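Local coordinates for protein acinetobacter secreted protease CpaA (Acinetobacter nosocomialis M2, PDB 6O38) that is a secreted zinc metalloprotease that forms a complex with its chaperone CpaB and is probably exported by the type II secretion system, at residues N8-S13 against L23-A28; N530-Y535 against V547-E552. One frame throughout, in Å; residues are numbered along the deposited sequence.

Interaction 1 of 2, residues N8-S13 against L23-A28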
ATOM      1  N   ASN A   8      10.942  27.089  21.083  1.00 72.52           N
ATOM      2  CA  ASN A   8      10.517  28.410  21.537  1.00 74.77           C
ATOM      3  C   ASN A   8      11.497  29.496  21.107  1.00 75.72           C
ATOM      4  O   ASN A   8      11.106  30.657  20.947  1.00 77.70           O
ATOM      5  CB  ASN A   8      10.344  28.423  23.056  1.00 75.07           C
ATOM      6  CG  ASN A   8       9.169  27.581  23.517  1.00 74.75           C
ATOM      7  OD1 ASN A   8       9.187  27.013  24.609  1.00 74.50           O
ATOM      8  ND2 ASN A   8       8.141  27.493  22.682  1.00 75.21           N
ATOM      9  N   GLN A   9      12.764  29.140  20.915  1.00 73.84           N
ATOM     10  CA  GLN A   9      13.770  30.057  20.400  1.00 74.39           C
ATOM     11  C   GLN A   9      13.888  30.003  18.882  1.00 74.41           C
ATOM     12  O   GLN A   9      14.820  30.590  18.323  1.00 74.26           O
ATOM     13  CB  GLN A   9      15.129  29.752  21.036  1.00 73.14           C
ATOM     14  CG  GLN A   9      15.152  29.892  22.549  1.00 73.68           C
ATOM     15  CD  GLN A   9      16.344  29.198  23.180  1.00 73.81           C
ATOM     16  OE1 GLN A   9      16.824  28.184  22.674  1.00 71.86           O
ATOM     17  NE2 GLN A   9      16.828  29.743  24.290  1.00 76.72           N
ATOM     18  N   ASN A  10      12.968  29.316  18.206  1.00 74.44           N
ATOM     19  CA  ASN A  10      13.029  29.120  16.760  1.00 74.61           C
ATOM     20  C   ASN A  10      11.654  29.330  16.136  1.00 76.39           C
ATOM     21  O   ASN A  10      11.248  28.600  15.226  1.00 76.24           O
ATOM     22  CB  ASN A  10      13.572  27.732  16.421  1.00 72.43           C
ATOM     23  CG  ASN A  10      14.055  27.625  14.988  1.00 72.45           C
ATOM     24  OD1 ASN A  10      14.627  28.567  14.441  1.00 73.13           O
ATOM     25  ND2 ASN A  10      13.818  26.474  14.368  1.00 71.56           N
ATOM     26  N   ASN A  11      10.919  30.332  16.627  1.00 74.71           N
ATOM     27  CA  ASN A  11       9.567  30.644  16.154  1.00 76.27           C
ATOM     28  C   ASN A  11       8.621  29.452  16.288  1.00 75.04           C
ATOM     29  O   ASN A  11       7.696  29.294  15.487  1.00 75.51           O
ATOM     30  CB  ASN A  11       9.575  31.145  14.707  1.00 77.53           C
ATOM     31  CG  ASN A  11       9.907  32.618  14.602  1.00 79.02           C
ATOM     32  OD1 ASN A  11       9.830  33.357  15.582  1.00 79.66           O
ATOM     33  ND2 ASN A  11      10.265  33.057  13.402  1.00 79.46           N
ATOM     34  N   ASN A  12       8.848  28.611  17.300  1.00 76.21           N
ATOM     35  CA  ASN A  12       8.023  27.426  17.546  1.00 74.86           C
ATOM     36  C   ASN A  12       7.989  26.513  16.323  1.00 73.79           C
ATOM     37  O   ASN A  12       6.970  25.890  16.017  1.00 73.64           O
ATOM     38  CB  ASN A  12       6.608  27.816  17.977  1.00 76.46           C
ATOM     39  CG  ASN A  12       6.599  28.733  19.185  1.00 77.78           C
ATOM     40  OD1 ASN A  12       7.410  28.584  20.099  1.00 76.87           O
ATOM     41  ND2 ASN A  12       5.681  29.693  19.193  1.00 79.73           N
ATOM     42  N   SER A  13       9.115  26.429  15.619  1.00 73.73           N
ATOM     43  CA  SER A  13       9.221  25.654  14.394  1.00 72.87           C
ATOM     44  C   SER A  13      10.300  24.589  14.536  1.00 70.61           C
ATOM     45  O   SER A  13      11.306  24.785  15.226  1.00 70.17           O
ATOM     46  CB  SER A  13       9.540  26.552  13.192  1.00 74.91           C
ATOM     47  OG  SER A  13       9.713  25.784  12.014  1.00 74.17           O
ATOM     48  N   LEU A  23      25.666  23.413  16.479  1.00 75.67           N
ATOM     49  CA  LEU A  23      24.335  23.720  16.978  1.00 73.75           C
ATOM     50  C   LEU A  23      23.772  22.540  17.761  1.00 72.46           C
ATOM     51  O   LEU A  23      24.036  21.378  17.443  1.00 72.35           O
ATOM     52  CB  LEU A  23      23.395  24.080  15.823  1.00 72.75           C
ATOM     53  CG  LEU A  23      21.956  24.480  16.156  1.00 71.68           C
ATOM     54  CD1 LEU A  23      21.930  25.591  17.191  1.00 72.81           C
ATOM     55  CD2 LEU A  23      21.231  24.910  14.895  1.00 71.53           C
ATOM     56  N   GLU A  24      22.992  22.855  18.794  1.00 72.70           N
ATOM     57  CA  GLU A  24      22.340  21.851  19.629  1.00 72.10           C
ATOM     58  C   GLU A  24      20.872  22.229  19.777  1.00 71.09           C
ATOM     59  O   GLU A  24      20.548  23.246  20.399  1.00 71.83           O
ATOM     60  CB  GLU A  24      23.020  21.743  20.994  1.00 73.85           C
ATOM     61  CG  GLU A  24      22.565  20.550  21.815  1.00 74.10           C
ATOM     62  CD  GLU A  24      23.528  20.215  22.936  1.00 77.29           C
ATOM     63  OE1 GLU A  24      23.911  21.133  23.691  1.00 79.42           O
ATOM     64  OE2 GLU A  24      23.911  19.033  23.051  1.00 78.22           O
ATOM     65  N   PHE A  25      19.991  21.411  19.208  1.00 69.44           N
ATOM     66  CA  PHE A  25      18.553  21.652  19.230  1.00 69.21           C
ATOM     67  C   PHE A  25      17.919  20.745  20.277  1.00 69.22           C
ATOM     68  O   PHE A  25      17.968  19.517  20.150  1.00 68.76           O
ATOM     69  CB  PHE A  25      17.949  21.400  17.848  1.00 68.42           C
ATOM     70  CG  PHE A  25      16.570  21.966  17.671  1.00 69.07           C
ATOM     71  CD1 PHE A  25      16.392  23.305  17.367  1.00 70.44           C
ATOM     72  CD2 PHE A  25      15.452  21.158  17.792  1.00 68.75           C
ATOM     73  CE1 PHE A  25      15.125  23.831  17.197  1.00 71.79           C
ATOM     74  CE2 PHE A  25      14.182  21.676  17.623  1.00 69.65           C
ATOM     75  CZ  PHE A  25      14.019  23.015  17.324  1.00 71.31           C
ATOM     76  N   SER A  26      17.325  21.347  21.305  1.00 70.30           N
ATOM     77  CA  SER A  26      16.798  20.614  22.447  1.00 70.53           C
ATOM     78  C   SER A  26      15.277  20.689  22.483  1.00 70.38           C
ATOM     79  O   SER A  26      14.689  21.746  22.228  1.00 70.97           O
ATOM     80  CB  SER A  26      17.373  21.157  23.758  1.00 72.32           C
ATOM     81  OG  SER A  26      18.780  20.992  23.804  1.00 73.40           O
ATOM     82  N   LEU A  27      14.651  19.561  22.806  1.00 69.91           N
ATOM     83  CA  LEU A  27      13.205  19.459  22.954  1.00 70.15           C
ATOM     84  C   LEU A  27      12.874  19.127  24.403  1.00 72.70           C
ATOM     85  O   LEU A  27      13.509  18.253  25.004  1.00 74.08           O
ATOM     86  CB  LEU A  27      12.634  18.388  22.020  1.00 69.16           C
ATOM     87  CG  LEU A  27      12.750  18.636  20.515  1.00 68.13           C
ATOM     88  CD1 LEU A  27      12.740  17.321  19.756  1.00 67.38           C
ATOM     89  CD2 LEU A  27      11.622  19.532  20.035  1.00 68.53           C
ATOM     90  N   ALA A  28      11.885  19.823  24.960  1.00 71.74           N
ATOM     91  CA  ALA A  28      11.462  19.614  26.337  1.00 74.92           C
ATOM     92  C   ALA A  28       9.939  19.573  26.382  1.00 75.82           C
ATOM     93  O   ALA A  28       9.264  19.727  25.359  1.00 74.02           O
ATOM     94  CB  ALA A  28      12.020  20.702  27.262  1.00 76.72           C
TER
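The first of the four StcE-type beta-sandwich repeats of the chain meets its N-terminal loop here, through the ring of Phe-25 on one side and Asn-10 and Ser-13 on the other. Phe-25 lies on strand 22-27. Residues 8-13 belong to the loop that leads from strand 3-5 towards it. These two strands pair in parallel, with Glu-24 bonded through its backbone to Thr-3 and Leu-5. The contact is small. The CA atoms of Asn-10 and Phe-25 are 9.6 Å apart, and the Phe-25 ring covers part of that gap. Its CG stands anti to the backbone N (chi1 -164°), which sends the ring out to the loop. There Phe-25 CZ comes 3.9 Å from the backbone O of Ser-13. Phe-25 CE1 lies 4.1 Å from Asn-10 ND2, with the amide and ring planes 79° apart. Pro-7 and Leu-36 also touch Phe-25. The loop keeps its own shape by local bonds. Ser-13 N donates to Asn-10 O at 3.1 Å. Asn-8 ND2 reaches Asn-12 OD1 at 2.9 Å, and that acceptor lies in the amide plane of Asn-8. Asn-10 ND2 also bonds to Ser-15 O. The bond from Asn-10 ND2 to Ser-13 O, 3.1 Å long, is bent to 144° at the hydrogen and comes from above the carbonyl plane.

Interaction 2 of 2, residues N530-Y535 against V547-E552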
ATOM      1  N   ASN A 530      -7.843  -4.458   9.039  1.00 50.71           N
ATOM      2  CA  ASN A 530      -8.222  -3.597   7.915  1.00 50.44           C
ATOM      3  C   ASN A 530      -7.226  -2.456   7.690  1.00 50.43           C
ATOM      4  O   ASN A 530      -7.619  -1.309   7.482  1.00 50.96           O
ATOM      5  CB  ASN A 530      -9.640  -3.046   8.108  1.00 51.25           C
ATOM      6  CG  ASN A 530     -10.236  -2.505   6.825  1.00 50.92           C
ATOM      7  OD1 ASN A 530      -9.858  -2.915   5.729  1.00 50.24           O
ATOM      8  ND2 ASN A 530     -11.173  -1.572   6.956  1.00 51.65           N
ATOM      9  N   ASN A 531      -5.927  -2.762   7.727  1.00 50.49           N
ATOM     10  CA  ASN A 531      -4.910  -1.757   7.445  1.00 50.64           C
ATOM     11  C   ASN A 531      -4.039  -2.089   6.239  1.00 49.72           C
ATOM     12  O   ASN A 531      -3.104  -1.333   5.945  1.00 49.99           O
ATOM     13  CB  ASN A 531      -4.026  -1.516   8.680  1.00 51.34           C
ATOM     14  CG  ASN A 531      -3.368  -2.782   9.197  1.00 50.86           C
ATOM     15  OD1 ASN A 531      -3.220  -3.767   8.475  1.00 49.91           O
ATOM     16  ND2 ASN A 531      -2.966  -2.757  10.462  1.00 51.64           N
ATOM     17  N   ILE A 532      -4.313  -3.184   5.531  1.00 47.25           N
ATOM     18  CA  ILE A 532      -3.676  -3.480   4.255  1.00 46.31           C
ATOM     19  C   ILE A 532      -4.760  -3.900   3.273  1.00 45.82           C
ATOM     20  O   ILE A 532      -5.827  -4.383   3.665  1.00 46.09           O
ATOM     21  CB  ILE A 532      -2.584  -4.571   4.364  1.00 45.53           C
ATOM     22  CG1 ILE A 532      -3.182  -5.898   4.828  1.00 45.24           C
ATOM     23  CG2 ILE A 532      -1.461  -4.125   5.292  1.00 46.07           C
ATOM     24  CD1 ILE A 532      -2.192  -7.040   4.836  1.00 44.57           C
ATOM     25  N   ASN A 533      -4.481  -3.709   1.985  1.00 43.66           N
ATOM     26  CA  ASN A 533      -5.488  -3.892   0.939  1.00 43.34           C
ATOM     27  C   ASN A 533      -5.557  -5.355   0.495  1.00 42.26           C
ATOM     28  O   ASN A 533      -5.286  -5.704  -0.654  1.00 41.42           O
ATOM     29  CB  ASN A 533      -5.188  -2.972  -0.239  1.00 43.27           C
ATOM     30  CG  ASN A 533      -5.121  -1.513   0.163  1.00 44.36           C
ATOM     31  OD1 ASN A 533      -5.805  -1.079   1.090  1.00 45.11           O
ATOM     32  ND2 ASN A 533      -4.288  -0.747  -0.531  1.00 44.42           N
ATOM     33  N   PHE A 534      -5.938  -6.218   1.436  1.00 40.58           N
ATOM     34  CA  PHE A 534      -6.060  -7.640   1.149  1.00 39.72           C
ATOM     35  C   PHE A 534      -7.170  -8.253   1.986  1.00 40.47           C
ATOM     36  O   PHE A 534      -7.438  -7.818   3.109  1.00 41.56           O
ATOM     37  CB  PHE A 534      -4.755  -8.400   1.429  1.00 39.11           C
ATOM     38  CG  PHE A 534      -3.617  -8.018   0.529  1.00 38.36           C
ATOM     39  CD1 PHE A 534      -3.483  -8.596  -0.723  1.00 37.31           C
ATOM     40  CD2 PHE A 534      -2.667  -7.100   0.943  1.00 38.86           C
ATOM     41  CE1 PHE A 534      -2.432  -8.252  -1.551  1.00 36.77           C
ATOM     42  CE2 PHE A 534      -1.613  -6.752   0.120  1.00 38.35           C
ATOM     43  CZ  PHE A 534      -1.496  -7.329  -1.129  1.00 37.31           C
ATOM     44  N   TYR A 535      -7.819  -9.266   1.419  1.00 38.69           N
ATOM     45  CA  TYR A 535      -8.542 -10.256   2.199  1.00 39.75           C
ATOM     46  C   TYR A 535      -7.601 -11.417   2.496  1.00 39.79           C
ATOM     47  O   TYR A 535      -6.679 -11.700   1.726  1.00 39.21           O
ATOM     48  CB  TYR A 535      -9.783 -10.755   1.456  1.00 40.49           C
ATOM     49  CG  TYR A 535     -10.865  -9.713   1.272  1.00 41.31           C
ATOM     50  CD1 TYR A 535     -11.717  -9.375   2.316  1.00 42.48           C
ATOM     51  CD2 TYR A 535     -11.042  -9.073   0.051  1.00 41.23           C
ATOM     52  CE1 TYR A 535     -12.709  -8.427   2.151  1.00 43.56           C
ATOM     53  CE2 TYR A 535     -12.034  -8.123  -0.123  1.00 42.68           C
ATOM     54  CZ  TYR A 535     -12.865  -7.804   0.932  1.00 43.76           C
ATOM     55  OH  TYR A 535     -13.853  -6.861   0.768  1.00 45.13           O
ATOM     56  N   VAL A 547       5.172 -11.679   5.302  1.00 40.34           N
ATOM     57  CA  VAL A 547       4.346 -12.516   6.162  1.00 41.13           C
ATOM     58  C   VAL A 547       3.178 -13.072   5.359  1.00 40.01           C
ATOM     59  O   VAL A 547       2.470 -12.331   4.665  1.00 38.36           O
ATOM     60  CB  VAL A 547       3.857 -11.717   7.380  1.00 41.69           C
ATOM     61  CG1 VAL A 547       2.923 -12.562   8.233  1.00 43.33           C
ATOM     62  CG2 VAL A 547       5.039 -11.225   8.200  1.00 43.14           C
ATOM     63  N   ARG A 548       2.979 -14.384   5.442  1.00 40.97           N
ATOM     64  CA  ARG A 548       1.843 -15.013   4.784  1.00 40.21           C
ATOM     65  C   ARG A 548       0.539 -14.568   5.439  1.00 40.08           C
ATOM     66  O   ARG A 548       0.386 -14.645   6.662  1.00 41.81           O
ATOM     67  CB  ARG A 548       1.984 -16.533   4.825  1.00 42.01           C
ATOM     68  CG  ARG A 548       0.734 -17.285   4.416  1.00 41.77           C
ATOM     69  CD  ARG A 548       1.084 -18.629   3.806  1.00 42.94           C
ATOM     70  NE  ARG A 548       2.047 -19.378   4.602  1.00 45.50           N
ATOM     71  CZ  ARG A 548       2.943 -20.213   4.086  1.00 46.66           C
ATOM     72  NH1 ARG A 548       2.997 -20.400   2.774  1.00 46.17           N
ATOM     73  NH2 ARG A 548       3.786 -20.858   4.879  1.00 49.32           N
ATOM     74  N   LEU A 549      -0.398 -14.101   4.620  1.00 41.43           N
ATOM     75  CA  LEU A 549      -1.639 -13.497   5.104  1.00 40.94           C
ATOM     76  C   LEU A 549      -2.751 -14.529   5.275  1.00 41.79           C
ATOM     77  O   LEU A 549      -3.853 -14.373   4.753  1.00 41.06           O
ATOM     78  CB  LEU A 549      -2.069 -12.387   4.154  1.00 39.13           C
ATOM     79  CG  LEU A 549      -1.084 -11.229   3.977  1.00 38.47           C
ATOM     80  CD1 LEU A 549      -1.639 -10.195   3.012  1.00 37.18           C
ATOM     81  CD2 LEU A 549      -0.760 -10.594   5.320  1.00 39.40           C
ATOM     82  N   GLY A 550      -2.473 -15.590   6.018  1.00 41.50           N
ATOM     83  CA  GLY A 550      -3.455 -16.634   6.222  1.00 42.67           C
ATOM     84  C   GLY A 550      -2.785 -17.949   6.571  1.00 44.62           C
ATOM     85  O   GLY A 550      -1.584 -18.010   6.836  1.00 45.21           O
ATOM     86  N   GLU A 551      -3.601 -19.001   6.562  1.00 48.00           N
ATOM     87  CA  GLU A 551      -3.147 -20.334   6.939  1.00 49.92           C
ATOM     88  C   GLU A 551      -4.072 -21.359   6.301  1.00 51.11           C
ATOM     89  O   GLU A 551      -5.297 -21.216   6.376  1.00 51.14           O
ATOM     90  CB  GLU A 551      -3.127 -20.490   8.464  1.00 52.41           C
ATOM     91  CG  GLU A 551      -2.552 -21.807   8.954  1.00 56.02           C
ATOM     92  CD  GLU A 551      -2.278 -21.799  10.445  1.00 59.44           C
ATOM     93  OE1 GLU A 551      -2.633 -20.802  11.112  1.00 59.20           O
ATOM     94  OE2 GLU A 551      -1.709 -22.789  10.952  1.00 62.59           O
ATOM     95  N   GLU A 552      -3.490 -22.380   5.672  1.00 52.26           N
ATOM     96  CA  GLU A 552      -4.278 -23.383   4.964  1.00 53.82           C
ATOM     97  C   GLU A 552      -5.247 -24.094   5.903  1.00 55.20           C
ATOM     98  O   GLU A 552      -4.830 -24.769   6.851  1.00 56.35           O
ATOM     99  CB  GLU A 552      -3.363 -24.403   4.284  1.00 55.22           C
ATOM    100  CG  GLU A 552      -2.516 -23.859   3.131  1.00 54.95           C
ATOM    101  CD  GLU A 552      -1.272 -23.124   3.585  1.00 54.43           C
ATOM    102  OE1 GLU A 552      -1.106 -22.917   4.805  1.00 53.82           O
ATOM    103  OE2 GLU A 552      -0.452 -22.758   2.714  1.00 54.26           O
TER
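Neither 530-535 nor 547-552 forms a helix or strand, but each is bent by an inverse gamma turn, centred on Asn-533 in the first and on Leu-549 in the second. Leu-549 carries its side of the contact alone. Its CG stands anti to its own carbonyl carbon (chi1 -60°), and the two methyls project to the other loop. Leu-549 CD1 meets Ile-532 CD1 tip to tip at 3.7 Å, and Leu-549 CD2 lies 3.9 Å from that same Ile-532 CD1. Phe-534 crosses Leu-549 at about a right angle, and its CG is 3.8 Å from Leu-549 CD1. Leu-549 CD1 is also 3.9 Å from CB of Phe-534, so it touches the root of the aromatic side chain. These apolar contacts join two parts of the long loop between helices 496-504 and 557-569. Helix 496-504 carries the HExxH zinc-binding motif of the reprolysin-like protease, with His-498 and His-502 as zinc ligands. Asn-533 OD1 and Tyr-535 OH bond to Arg-497 on this helix, and Tyr-535 also packs on Val-558 and Ile-561 of helix 557-569. On the chaperone CpaB, Val-168, Asp-165 and Asn-149 pack against Asn-530, Asn-531 and Asn-533 respectively.

Overall arrangement
From the N terminus, interaction 1 comes first. It closes the loop between strands 3-5 and 22-27, at the far end of the beta-sandwich region. The chain then runs through further StcE-type repeats to the reprolysin-like protease region with its zinc site. Interaction 2 comes later, in the loop between helix 496-504 and helix 557-569. The two contacts are in series and neither nest nor cross. The centres of interaction 1 and interaction 2 are about 43 Å apart. The nearest atoms of interaction 1 and interaction 2 are about 27 Å apart. Chaperone CpaB packs on interaction 2, whereas interaction 1 touches no other protein chain of the assembly.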